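Chitin deacetylase 1 (Bombyx mori, PDB 5ZNT) hydrolyses the N-acetamido groups of N-acetyl-D-glucosamine residues in chitin, giving chitosan and acetate, as a zinc-dependent enzyme of the carbohydrate esterase 4 family. Local coordinates at residues Asn51-Glu54 / Leu55-Ile59; Leu267-Ala271 / Ala272-Asn276; Gln89-Arg93 / Lys94-Ile98. All coordinates share one frame; numbering follows the deposited sequence.

Contact 1 (Asn51-Glu54 / Leu55-Ile59); sequences NNIE and LYKEI
The amide of N52 and the ring of Y56 meet one turn apart at the start of helix 53-59. N52 OD1 comes to 3.3 Å from Y56 CE2, with the amide and ring planes 40° apart. N52 CG is turned between its own backbone N and carbonyl carbon (chi1 47°), which carries the amide slantwise to the Y56 ring at CE2. A47 O holds ND2, and N49 N holds OD1. N52 O also lies over one face of the Y56 ring.

In the first helical turn Y56 N donates to N52 O at 3.1 Å, K57 N to I53 O, and E58 N to E54 O. Water 1 accepts from L55 N at 2.9 Å and donates to N51 O.

One salt bridge runs along the exposed flank. K57 NZ reaches E54 OE2 at 3.2 Å, nearly in line with its C-O bond. K57 CE passes I53 CG2 at 3.9 Å, and I53 also touches a bound NAG.

The helix is the crossover of the beta-alpha-beta unit 38-45, 53-59, 75-78. The Y56 ring meets F44 of the first strand at about 60° and Y76 of the second edge-to-face. L55 packs on A271 and on L281 of helix 278-294.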
ATOM      1  N   ASN A  51      17.494  -8.907  -1.911  1.00 19.42           N
ATOM      2  CA  ASN A  51      17.681  -8.266  -0.615  1.00 21.51           C
ATOM      3  C   ASN A  51      16.569  -8.622   0.375  1.00 24.10           C
ATOM      4  O   ASN A  51      16.782  -8.496   1.586  1.00 20.34           O
ATOM      5  CB  ASN A  51      17.727  -6.733  -0.725  1.00 21.27           C
ATOM      6  CG  ASN A  51      18.877  -6.207  -1.613  1.00 25.75           C
ATOM      7  OD1 ASN A  51      19.711  -6.954  -2.107  1.00 24.24           O
ATOM      8  ND2 ASN A  51      18.871  -4.907  -1.843  1.00 23.09           N
ATOM      9  N   ASN A  52      15.382  -9.012  -0.105  1.00 19.25           N
ATOM     10  CA  ASN A  52      14.238  -9.203   0.792  1.00 22.27           C
ATOM     11  C   ASN A  52      13.350 -10.410   0.477  1.00 22.88           C
ATOM     12  O   ASN A  52      12.413 -10.663   1.236  1.00 18.80           O
ATOM     13  CB  ASN A  52      13.365  -7.929   0.813  1.00 16.29           C
ATOM     14  CG  ASN A  52      13.084  -7.379  -0.590  1.00 20.48           C
ATOM     15  OD1 ASN A  52      12.636  -8.101  -1.477  1.00 16.64           O
ATOM     16  ND2 ASN A  52      13.351  -6.088  -0.788  1.00 20.90           N
ATOM     17  N   ILE A  53      13.646 -11.198  -0.560  1.00 22.80           N
ATOM     18  CA  ILE A  53      12.764 -12.305  -0.930  1.00 25.63           C
ATOM     19  C   ILE A  53      12.679 -13.323   0.204  1.00 26.34           C
ATOM     20  O   ILE A  53      11.592 -13.807   0.543  1.00 27.59           O
ATOM     21  CB  ILE A  53      13.232 -12.937  -2.262  1.00 28.12           C
ATOM     22  CG1 ILE A  53      12.797 -12.046  -3.459  1.00 20.42           C
ATOM     23  CG2 ILE A  53      12.687 -14.369  -2.394  1.00 32.80           C
ATOM     24  CD1 ILE A  53      13.637 -12.279  -4.786  1.00 21.28           C
ATOM     25  N   GLU A  54      13.804 -13.608   0.857  1.00 21.77           N
ATOM     26  CA  GLU A  54      13.784 -14.559   1.964  1.00 32.16           C
ATOM     27  C   GLU A  54      13.061 -13.997   3.182  1.00 30.61           C
ATOM     28  O   GLU A  54      12.405 -14.748   3.914  1.00 29.17           O
ATOM     29  CB  GLU A  54      15.211 -14.964   2.336  1.00 34.97           C
ATOM     30  CG  GLU A  54      15.871 -15.889   1.322  1.00 41.02           C
ATOM     31  CD  GLU A  54      15.156 -17.229   1.201  1.00 64.20           C
ATOM     32  OE1 GLU A  54      15.133 -17.985   2.209  1.00 63.94           O
ATOM     33  OE2 GLU A  54      14.606 -17.509   0.102  1.00 58.21           O
ATOM     34  N   LEU A  55      13.204 -12.696   3.451  1.00 26.31           N
ATOM     35  CA  LEU A  55      12.421 -12.096   4.530  1.00 22.52           C
ATOM     36  C   LEU A  55      10.925 -12.318   4.305  1.00 23.71           C
ATOM     37  O   LEU A  55      10.193 -12.688   5.236  1.00 25.14           O
ATOM     38  CB  LEU A  55      12.726 -10.601   4.640  1.00 22.58           C
ATOM     39  CG  LEU A  55      11.782  -9.850   5.584  1.00 21.03           C
ATOM     40  CD1 LEU A  55      12.129 -10.135   7.042  1.00 23.58           C
ATOM     41  CD2 LEU A  55      11.787  -8.369   5.316  1.00 24.13           C
ATOM     42  N   TYR A  56      10.446 -12.089   3.083  1.00 18.83           N
ATOM     43  CA  TYR A  56       9.011 -12.231   2.851  1.00 21.03           C
ATOM     44  C   TYR A  56       8.570 -13.682   3.020  1.00 29.68           C
ATOM     45  O   TYR A  56       7.439 -13.934   3.458  1.00 24.36           O
ATOM     46  CB  TYR A  56       8.638 -11.697   1.471  1.00 21.26           C
ATOM     47  CG  TYR A  56       8.873 -10.194   1.330  1.00 22.59           C
ATOM     48  CD1 TYR A  56       8.564  -9.315   2.372  1.00 21.52           C
ATOM     49  CD2 TYR A  56       9.441  -9.663   0.172  1.00 17.53           C
ATOM     50  CE1 TYR A  56       8.787  -7.935   2.250  1.00 21.62           C
ATOM     51  CE2 TYR A  56       9.686  -8.288   0.050  1.00 17.66           C
ATOM     52  CZ  TYR A  56       9.345  -7.434   1.096  1.00 19.77           C
ATOM     53  OH  TYR A  56       9.554  -6.074   0.977  1.00 19.68           O
ATOM     54  N   LYS A  57       9.455 -14.646   2.730  1.00 25.93           N
ATOM     55  CA  LYS A  57       9.112 -16.053   2.957  1.00 33.47           C
ATOM     56  C   LYS A  57       8.989 -16.361   4.440  1.00 27.91           C
ATOM     57  O   LYS A  57       8.135 -17.163   4.844  1.00 31.43           O
ATOM     58  CB  LYS A  57      10.150 -16.978   2.315  1.00 36.52           C
ATOM     59  CG  LYS A  57       9.963 -17.151   0.834  1.00 41.84           C
ATOM     60  CD  LYS A  57      11.109 -17.955   0.209  1.00 59.23           C
ATOM     61  CE  LYS A  57      11.133 -17.778  -1.321  1.00 59.39           C
ATOM     62  NZ  LYS A  57      12.303 -18.448  -1.952  1.00 52.01           N
ATOM     63  N   GLU A  58       9.840 -15.746   5.263  1.00 23.24           N
ATOM     64  CA  GLU A  58       9.778 -15.962   6.699  1.00 27.98           C
ATOM     65  C   GLU A  58       8.477 -15.415   7.276  1.00 31.15           C
ATOM     66  O   GLU A  58       7.858 -16.053   8.132  1.00 25.86           O
ATOM     67  CB  GLU A  58      10.980 -15.314   7.383  1.00 26.03           C
ATOM     68  CG  GLU A  58      10.968 -15.399   8.886  1.00 28.65           C
ATOM     69  CD  GLU A  58      12.291 -14.965   9.541  1.00 42.31           C
ATOM     70  OE1 GLU A  58      13.255 -14.588   8.814  1.00 39.17           O
ATOM     71  OE2 GLU A  58      12.359 -14.992  10.796  1.00 36.57           O
ATOM     72  N   ILE A  59       8.055 -14.231   6.825  1.00 24.50           N
ATOM     73  CA  ILE A  59       6.818 -13.630   7.321  1.00 22.60           C
ATOM     74  C   ILE A  59       5.603 -14.393   6.796  1.00 22.45           C
ATOM     75  O   ILE A  59       4.734 -14.821   7.563  1.00 24.40           O
ATOM     76  CB  ILE A  59       6.735 -12.145   6.929  1.00 18.83           C
ATOM     77  CG1 ILE A  59       7.909 -11.355   7.523  1.00 19.42           C
ATOM     78  CG2 ILE A  59       5.388 -11.581   7.394  1.00 21.45           C
ATOM     79  CD1 ILE A  59       8.064  -9.933   6.961  1.00 21.80           C
TER
HETATM   80  O   HOH W   1      15.717 -11.312   2.831  1.00 26.80           O
HETATM   81  O   HOH W   2      14.391 -14.531   6.570  1.00 39.78           O

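Contact 2 (Leu267-Ala271 / Ala272-Asn276); sequences LYFHA and AWLKN
F269, near the end of strand 265-270, is met by W273 and L274 from two directions. L274 crosses it at about a right angle and lays CD1 over one face. In this CH-pi contact L274 CD1 is 4.2 Å from the centroid of the F269 ring, displaced toward the rim. W273 comes instead to the edge, where its CZ3 lies 3.8 Å from F269 CE1, near the phenyl plane. The indole is swung there with CG opposite the backbone N of W273 (chi1 -176°). An alanine in place of F269 is likely to open a gap beneath L274 CD1 and to cost W273 CZ3 the phenyl edge it touches.

The helix starts with a weak bond from W273 N to H270 O at 3.0 Å. A straighter one follows, from K275 N to A271 O at 2.8 Å. H270 is the N-cap residue; its ring leads away, with ND1 hydrogen-bonded to D235, and its nearest side-chain atom is about 4 Å from the zinc ion.

Strand 267-270 and helix 272-276 run at 69° to each other, N to C. L274 packs on F44 of the parallel strand 38-45. F246 of helix 243-258 meets W273 edge-to-face, and F280 of helix 278-294 stacks on it.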
ATOM      1  N   LEU A 267       0.187  -0.616   8.554  1.00 17.37           N
ATOM      2  CA  LEU A 267       1.545  -0.861   9.021  1.00 14.73           C
ATOM      3  C   LEU A 267       2.470  -0.850   7.800  1.00 18.27           C
ATOM      4  O   LEU A 267       2.586  -1.844   7.068  1.00 17.49           O
ATOM      5  CB  LEU A 267       1.631  -2.171   9.799  1.00 18.76           C
ATOM      6  CG  LEU A 267       0.632  -2.258  10.971  1.00 19.49           C
ATOM      7  CD1 LEU A 267       0.769  -3.647  11.642  1.00 18.38           C
ATOM      8  CD2 LEU A 267       0.904  -1.127  11.980  1.00 15.70           C
ATOM      9  N   TYR A 268       3.126   0.278   7.578  1.00 17.49           N
ATOM     10  CA  TYR A 268       3.795   0.552   6.307  1.00 17.20           C
ATOM     11  C   TYR A 268       5.297   0.406   6.497  1.00 16.63           C
ATOM     12  O   TYR A 268       5.919   1.226   7.172  1.00 18.97           O
ATOM     13  CB  TYR A 268       3.439   1.950   5.812  1.00 16.70           C
ATOM     14  CG  TYR A 268       1.958   2.262   5.836  1.00 18.94           C
ATOM     15  CD1 TYR A 268       1.049   1.448   5.171  1.00 16.25           C
ATOM     16  CD2 TYR A 268       1.473   3.373   6.508  1.00 17.87           C
ATOM     17  CE1 TYR A 268      -0.302   1.751   5.139  1.00 20.26           C
ATOM     18  CE2 TYR A 268       0.118   3.670   6.510  1.00 20.83           C
ATOM     19  CZ  TYR A 268      -0.762   2.858   5.826  1.00 22.21           C
ATOM     20  OH  TYR A 268      -2.108   3.164   5.815  1.00 20.57           O
ATOM     21  N   PHE A 269       5.878  -0.642   5.905  1.00 16.94           N
ATOM     22  CA  PHE A 269       7.272  -1.003   6.145  1.00 20.20           C
ATOM     23  C   PHE A 269       8.166  -0.788   4.933  1.00 20.56           C
ATOM     24  O   PHE A 269       7.720  -0.766   3.779  1.00 16.93           O
ATOM     25  CB  PHE A 269       7.411  -2.479   6.541  1.00 19.41           C
ATOM     26  CG  PHE A 269       6.802  -2.821   7.872  1.00 18.17           C
ATOM     27  CD1 PHE A 269       7.506  -2.622   9.046  1.00 24.27           C
ATOM     28  CD2 PHE A 269       5.532  -3.369   7.940  1.00 18.54           C
ATOM     29  CE1 PHE A 269       6.942  -2.967  10.283  1.00 26.28           C
ATOM     30  CE2 PHE A 269       4.950  -3.702   9.164  1.00 20.73           C
ATOM     31  CZ  PHE A 269       5.647  -3.494  10.335  1.00 24.16           C
ATOM     32  N   HIS A 270       9.462  -0.684   5.225  1.00 20.62           N
ATOM     33  CA  HIS A 270      10.530  -1.038   4.294  1.00 22.93           C
ATOM     34  C   HIS A 270      11.143  -2.333   4.782  1.00 21.69           C
ATOM     35  O   HIS A 270      11.481  -2.446   5.964  1.00 23.31           O
ATOM     36  CB  HIS A 270      11.614   0.034   4.219  1.00 20.38           C
ATOM     37  CG  HIS A 270      11.117   1.333   3.687  1.00 26.14           C
ATOM     38  ND1 HIS A 270      10.579   2.306   4.501  1.00 26.19           N
ATOM     39  CD2 HIS A 270      11.058   1.819   2.423  1.00 20.04           C
ATOM     40  CE1 HIS A 270      10.226   3.344   3.763  1.00 24.07           C
ATOM     41  NE2 HIS A 270      10.510   3.077   2.501  1.00 19.30           N
ATOM     42  N   ALA A 271      11.280  -3.301   3.874  1.00 18.20           N
ATOM     43  CA  ALA A 271      11.849  -4.592   4.241  1.00 19.14           C
ATOM     44  C   ALA A 271      13.185  -4.430   4.947  1.00 20.08           C
ATOM     45  O   ALA A 271      13.463  -5.124   5.933  1.00 21.37           O
ATOM     46  CB  ALA A 271      12.027  -5.457   2.996  1.00 19.61           C
ATOM     47  N   ALA A 272      14.029  -3.517   4.461  1.00 20.37           N
ATOM     48  CA  ALA A 272      15.374  -3.405   5.019  1.00 20.93           C
ATOM     49  C   ALA A 272      15.335  -3.068   6.514  1.00 23.81           C
ATOM     50  O   ALA A 272      16.191  -3.518   7.285  1.00 23.68           O
ATOM     51  CB  ALA A 272      16.165  -2.349   4.240  1.00 27.44           C
ATOM     52  N   TRP A 273      14.356  -2.260   6.935  1.00 19.81           N
ATOM     53  CA  TRP A 273      14.214  -1.913   8.347  1.00 20.74           C
ATOM     54  C   TRP A 273      13.964  -3.156   9.199  1.00 24.59           C
ATOM     55  O   TRP A 273      14.559  -3.311  10.270  1.00 23.51           O
ATOM     56  CB  TRP A 273      13.089  -0.892   8.504  1.00 22.24           C
ATOM     57  CG  TRP A 273      12.869  -0.342   9.910  1.00 27.22           C
ATOM     58  CD1 TRP A 273      13.510   0.730  10.493  1.00 32.67           C
ATOM     59  CD2 TRP A 273      11.934  -0.825  10.889  1.00 27.47           C
ATOM     60  NE1 TRP A 273      13.019   0.940  11.766  1.00 26.60           N
ATOM     61  CE2 TRP A 273      12.061   0.000  12.037  1.00 28.60           C
ATOM     62  CE3 TRP A 273      10.996  -1.869  10.906  1.00 21.64           C
ATOM     63  CZ2 TRP A 273      11.284  -0.187  13.183  1.00 26.74           C
ATOM     64  CZ3 TRP A 273      10.234  -2.054  12.042  1.00 25.50           C
ATOM     65  CH2 TRP A 273      10.384  -1.218  13.172  1.00 30.42           C
ATOM     66  N   LEU A 274      13.115  -4.076   8.718  1.00 23.15           N
ATOM     67  CA  LEU A 274      12.905  -5.341   9.426  1.00 24.10           C
ATOM     68  C   LEU A 274      14.134  -6.236   9.334  1.00 27.56           C
ATOM     69  O   LEU A 274      14.530  -6.869  10.318  1.00 30.11           O
ATOM     70  CB  LEU A 274      11.689  -6.079   8.851  1.00 17.43           C
ATOM     71  CG  LEU A 274      10.337  -5.471   9.193  1.00 21.38           C
ATOM     72  CD1 LEU A 274       9.207  -6.103   8.350  1.00 20.52           C
ATOM     73  CD2 LEU A 274      10.052  -5.591  10.723  1.00 25.80           C
ATOM     74  N   LYS A 275      14.742  -6.314   8.157  1.00 23.46           N
ATOM     75  CA  LYS A 275      15.863  -7.221   7.968  1.00 29.32           C
ATOM     76  C   LYS A 275      17.087  -6.771   8.752  1.00 34.66           C
ATOM     77  O   LYS A 275      17.794  -7.598   9.343  1.00 32.13           O
ATOM     78  CB  LYS A 275      16.192  -7.345   6.484  1.00 27.77           C
ATOM     79  CG  LYS A 275      17.247  -8.407   6.243  1.00 37.34           C
ATOM     80  CD  LYS A 275      17.422  -8.703   4.790  1.00 33.16           C
ATOM     81  CE  LYS A 275      18.407  -9.828   4.607  1.00 35.87           C
ATOM     82  NZ  LYS A 275      18.678 -10.011   3.171  1.00 38.81           N
ATOM     83  N   ASN A 276      17.352  -5.468   8.781  1.00 30.50           N
ATOM     84  CA  ASN A 276      18.569  -4.993   9.423  1.00 32.19           C
ATOM     85  C   ASN A 276      18.455  -4.956  10.937  1.00 43.45           C
ATOM     86  O   ASN A 276      19.466  -4.750  11.617  1.00 38.27           O
ATOM     87  CB  ASN A 276      18.950  -3.602   8.893  1.00 33.29           C
ATOM     88  CG  ASN A 276      19.262  -3.608   7.390  1.00 31.44           C
ATOM     89  OD1 ASN A 276      19.384  -4.666   6.763  1.00 38.88           O
ATOM     90  ND2 ASN A 276      19.390  -2.429   6.815  1.00 38.79           N
TER

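Contact 3 (Gln89-Arg93 / Lys94-Ile98); sequences QETHR and KGHEI
The H92 ring has I98 CG1 at its edge, near the ring plane, 4.0 Å from H92 CD2. Over the centre of one face sits water 3, 3.8 Å above the plane. The R93 guanidinium takes the E90 carboxylate at its edge, in plane. The H96 ring has T91 O at its edge. These groups surround a Schellman motif, which ends helix 85-93 and turns the chain into strand 97-100. The turn belongs to the beta-alpha-beta unit 75-78, 85-93, 97-100.

G95 has the positive phi of the motif (99°). At these angles a side chain would collide with the carbonyl O of K94, which favours glycine. H96 N bonds back to T91 O at 3.2 Å, and G95 N to H92 O at 2.9 Å. The second donor lies well above the carbonyl plane. K94 N still makes a helical bond to E90 O.

The T91 methyl, CG2, lies opposite the backbone N (chi1 of OG1 -63°) and touches both H96 CB and I98 CD1. T91 and I98 also pack on Y76 of strand 75-78.

The charged side chains lie on another flank. K94 runs beside R93, with R93 NH2 and K94 NZ 4.3 Å apart. Further out, R93 NH1 and K94 NZ hydrogen-bond to the carbonyls of E332 and V331. E90 also touches a bound NAG. R93 grips its carboxylate side-on, with R93 NE 2.9 Å from E90 OE2 and R93 NH2 2.8 Å from E90 OE1.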
ATOM      1  N   GLN A  89       6.042 -11.579  -9.718  1.00 17.08           N
ATOM      2  CA  GLN A  89       5.037 -12.492 -10.258  1.00 17.96           C
ATOM      3  C   GLN A  89       4.662 -13.564  -9.247  1.00 18.46           C
ATOM      4  O   GLN A  89       3.482 -13.906  -9.100  1.00 19.62           O
ATOM      5  CB  GLN A  89       5.568 -13.135 -11.540  1.00 19.49           C
ATOM      6  CG  GLN A  89       4.599 -14.125 -12.200  1.00 19.92           C
ATOM      7  CD  GLN A  89       5.179 -14.688 -13.499  1.00 20.89           C
ATOM      8  OE1 GLN A  89       6.394 -14.811 -13.655  1.00 22.03           O
ATOM      9  NE2 GLN A  89       4.308 -15.034 -14.422  1.00 25.55           N
ATOM     10  N   GLU A  90       5.650 -14.093  -8.530  1.00 18.07           N
ATOM     11  CA  GLU A  90       5.380 -15.148  -7.567  1.00 20.79           C
ATOM     12  C   GLU A  90       4.637 -14.603  -6.349  1.00 24.80           C
ATOM     13  O   GLU A  90       3.713 -15.242  -5.831  1.00 20.40           O
ATOM     14  CB  GLU A  90       6.700 -15.807  -7.165  1.00 20.59           C
ATOM     15  CG  GLU A  90       6.565 -16.872  -6.105  1.00 22.24           C
ATOM     16  CD  GLU A  90       5.863 -18.139  -6.608  1.00 31.14           C
ATOM     17  OE1 GLU A  90       5.681 -19.046  -5.770  1.00 33.36           O
ATOM     18  OE2 GLU A  90       5.482 -18.229  -7.813  1.00 26.66           O
ATOM     19  N   THR A  91       5.036 -13.419  -5.887  1.00 17.58           N
ATOM     20  CA  THR A  91       4.319 -12.738  -4.817  1.00 18.18           C
ATOM     21  C   THR A  91       2.849 -12.542  -5.180  1.00 20.05           C
ATOM     22  O   THR A  91       1.960 -12.765  -4.350  1.00 18.11           O
ATOM     23  CB  THR A  91       5.015 -11.396  -4.550  1.00 19.78           C
ATOM     24  OG1 THR A  91       6.348 -11.645  -4.085  1.00 18.19           O
ATOM     25  CG2 THR A  91       4.255 -10.539  -3.544  1.00 20.56           C
ATOM     26  N   HIS A  92       2.582 -12.115  -6.414  1.00 14.98           N
ATOM     27  CA  HIS A  92       1.216 -11.944  -6.894  1.00 16.36           C
ATOM     28  C   HIS A  92       0.500 -13.293  -6.982  1.00 22.98           C
ATOM     29  O   HIS A  92      -0.655 -13.419  -6.554  1.00 21.84           O
ATOM     30  CB  HIS A  92       1.258 -11.252  -8.256  1.00 17.10           C
ATOM     31  CG  HIS A  92      -0.082 -10.843  -8.798  1.00 23.61           C
ATOM     32  ND1 HIS A  92      -0.849 -11.667  -9.595  1.00 23.67           N
ATOM     33  CD2 HIS A  92      -0.762  -9.679  -8.705  1.00 21.24           C
ATOM     34  CE1 HIS A  92      -1.951 -11.035  -9.953  1.00 23.23           C
ATOM     35  NE2 HIS A  92      -1.925  -9.824  -9.428  1.00 22.50           N
ATOM     36  N   ARG A  93       1.189 -14.320  -7.501  1.00 22.48           N
ATOM     37  CA  ARG A  93       0.588 -15.654  -7.591  1.00 21.91           C
ATOM     38  C   ARG A  93       0.163 -16.148  -6.218  1.00 24.11           C
ATOM     39  O   ARG A  93      -0.878 -16.807  -6.082  1.00 22.91           O
ATOM     40  CB  ARG A  93       1.573 -16.647  -8.237  1.00 20.49           C
ATOM     41  CG  ARG A  93       0.971 -18.034  -8.490  1.00 25.36           C
ATOM     42  CD  ARG A  93       1.986 -19.009  -9.036  1.00 24.13           C
ATOM     43  NE  ARG A  93       2.922 -19.466  -8.013  1.00 26.97           N
ATOM     44  CZ  ARG A  93       2.701 -20.482  -7.183  1.00 29.38           C
ATOM     45  NH1 ARG A  93       1.553 -21.153  -7.240  1.00 29.72           N
ATOM     46  NH2 ARG A  93       3.628 -20.817  -6.288  1.00 25.55           N
ATOM     47  N   LYS A  94       0.942 -15.816  -5.176  1.00 22.27           N
ATOM     48  CA  LYS A  94       0.627 -16.216  -3.811  1.00 19.82           C
ATOM     49  C   LYS A  94      -0.486 -15.385  -3.187  1.00 19.45           C
ATOM     50  O   LYS A  94      -0.847 -15.641  -2.039  1.00 22.04           O
ATOM     51  CB  LYS A  94       1.875 -16.138  -2.924  1.00 21.21           C
ATOM     52  CG  LYS A  94       2.896 -17.256  -3.205  1.00 27.77           C
ATOM     53  CD  LYS A  94       2.338 -18.597  -2.782  1.00 33.51           C
ATOM     54  CE  LYS A  94       3.424 -19.661  -2.777  1.00 48.31           C
ATOM     55  NZ  LYS A  94       3.003 -20.876  -2.008  1.00 44.00           N
ATOM     56  N   GLY A  95      -1.034 -14.405  -3.897  1.00 19.37           N
ATOM     57  CA  GLY A  95      -2.200 -13.679  -3.431  1.00 19.16           C
ATOM     58  C   GLY A  95      -1.923 -12.341  -2.779  1.00 23.48           C
ATOM     59  O   GLY A  95      -2.865 -11.712  -2.276  1.00 20.20           O
ATOM     60  N   HIS A  96      -0.669 -11.895  -2.739  1.00 18.44           N
ATOM     61  CA  HIS A  96      -0.398 -10.543  -2.282  1.00 18.72           C
ATOM     62  C   HIS A  96      -0.668  -9.554  -3.411  1.00 18.64           C
ATOM     63  O   HIS A  96      -0.632  -9.896  -4.595  1.00 18.37           O
ATOM     64  CB  HIS A  96       1.038 -10.427  -1.780  1.00 18.15           C
ATOM     65  CG  HIS A  96       1.367 -11.436  -0.722  1.00 20.12           C
ATOM     66  ND1 HIS A  96       0.914 -11.325   0.576  1.00 19.36           N
ATOM     67  CD2 HIS A  96       2.067 -12.592  -0.781  1.00 19.53           C
ATOM     68  CE1 HIS A  96       1.339 -12.360   1.277  1.00 21.92           C
ATOM     69  NE2 HIS A  96       2.035 -13.149   0.474  1.00 21.99           N
ATOM     70  N   GLU A  97      -0.974  -8.326  -3.030  1.00 15.06           N
ATOM     71  CA  GLU A  97      -1.310  -7.298  -4.000  1.00 18.35           C
ATOM     72  C   GLU A  97      -0.044  -6.599  -4.472  1.00 15.42           C
ATOM     73  O   GLU A  97       0.843  -6.309  -3.669  1.00 15.72           O
ATOM     74  CB  GLU A  97      -2.272  -6.273  -3.393  1.00 14.37           C
ATOM     75  CG  GLU A  97      -2.551  -5.109  -4.344  1.00 16.20           C
ATOM     76  CD  GLU A  97      -3.639  -4.157  -3.851  1.00 19.85           C
ATOM     77  OE1 GLU A  97      -4.238  -4.427  -2.786  1.00 20.20           O
ATOM     78  OE2 GLU A  97      -3.898  -3.148  -4.556  1.00 18.90           O
ATOM     79  N   ILE A  98       0.037  -6.334  -5.777  1.00 15.27           N
ATOM     80  CA  ILE A  98       1.148  -5.581  -6.356  1.00 18.97           C
ATOM     81  C   ILE A  98       0.614  -4.221  -6.763  1.00 15.43           C
ATOM     82  O   ILE A  98      -0.361  -4.141  -7.512  1.00 16.37           O
ATOM     83  CB  ILE A  98       1.762  -6.299  -7.567  1.00 15.39           C
ATOM     84  CG1 ILE A  98       2.275  -7.672  -7.163  1.00 15.47           C
ATOM     85  CG2 ILE A  98       2.895  -5.431  -8.183  1.00 13.66           C
ATOM     86  CD1 ILE A  98       3.360  -7.653  -6.076  1.00 16.55           C
TER
HETATM   87  O   HOH W   3      -2.861 -11.107  -5.834  1.00 26.10           O

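How the contacts relate
Contacts 1 and 2 touch and contact 3 stands apart, its nearest atoms about 6 Å from contact 1. The join is made by A271, whose CB packs on N52 and Y56, and by K275 NZ, probably hydrogen-bonded to N51 O at 2.9 Å. All three adjoin the parallel sheet of the deacetylase domain. Contact 1 pairs buried N52, L55 and Y56 with an exposed E54-K57 bridge. Contact 2 has a buried F269-L274 centre, exposed A272 and K275, and the zinc beside H270. Contact 3 is mostly partly exposed; of its touching residues only H96 and I98 are buried. Contact 2 is mainly aromatic, whereas contacts 1 and 3 add a salt bridge and reach bound glycan.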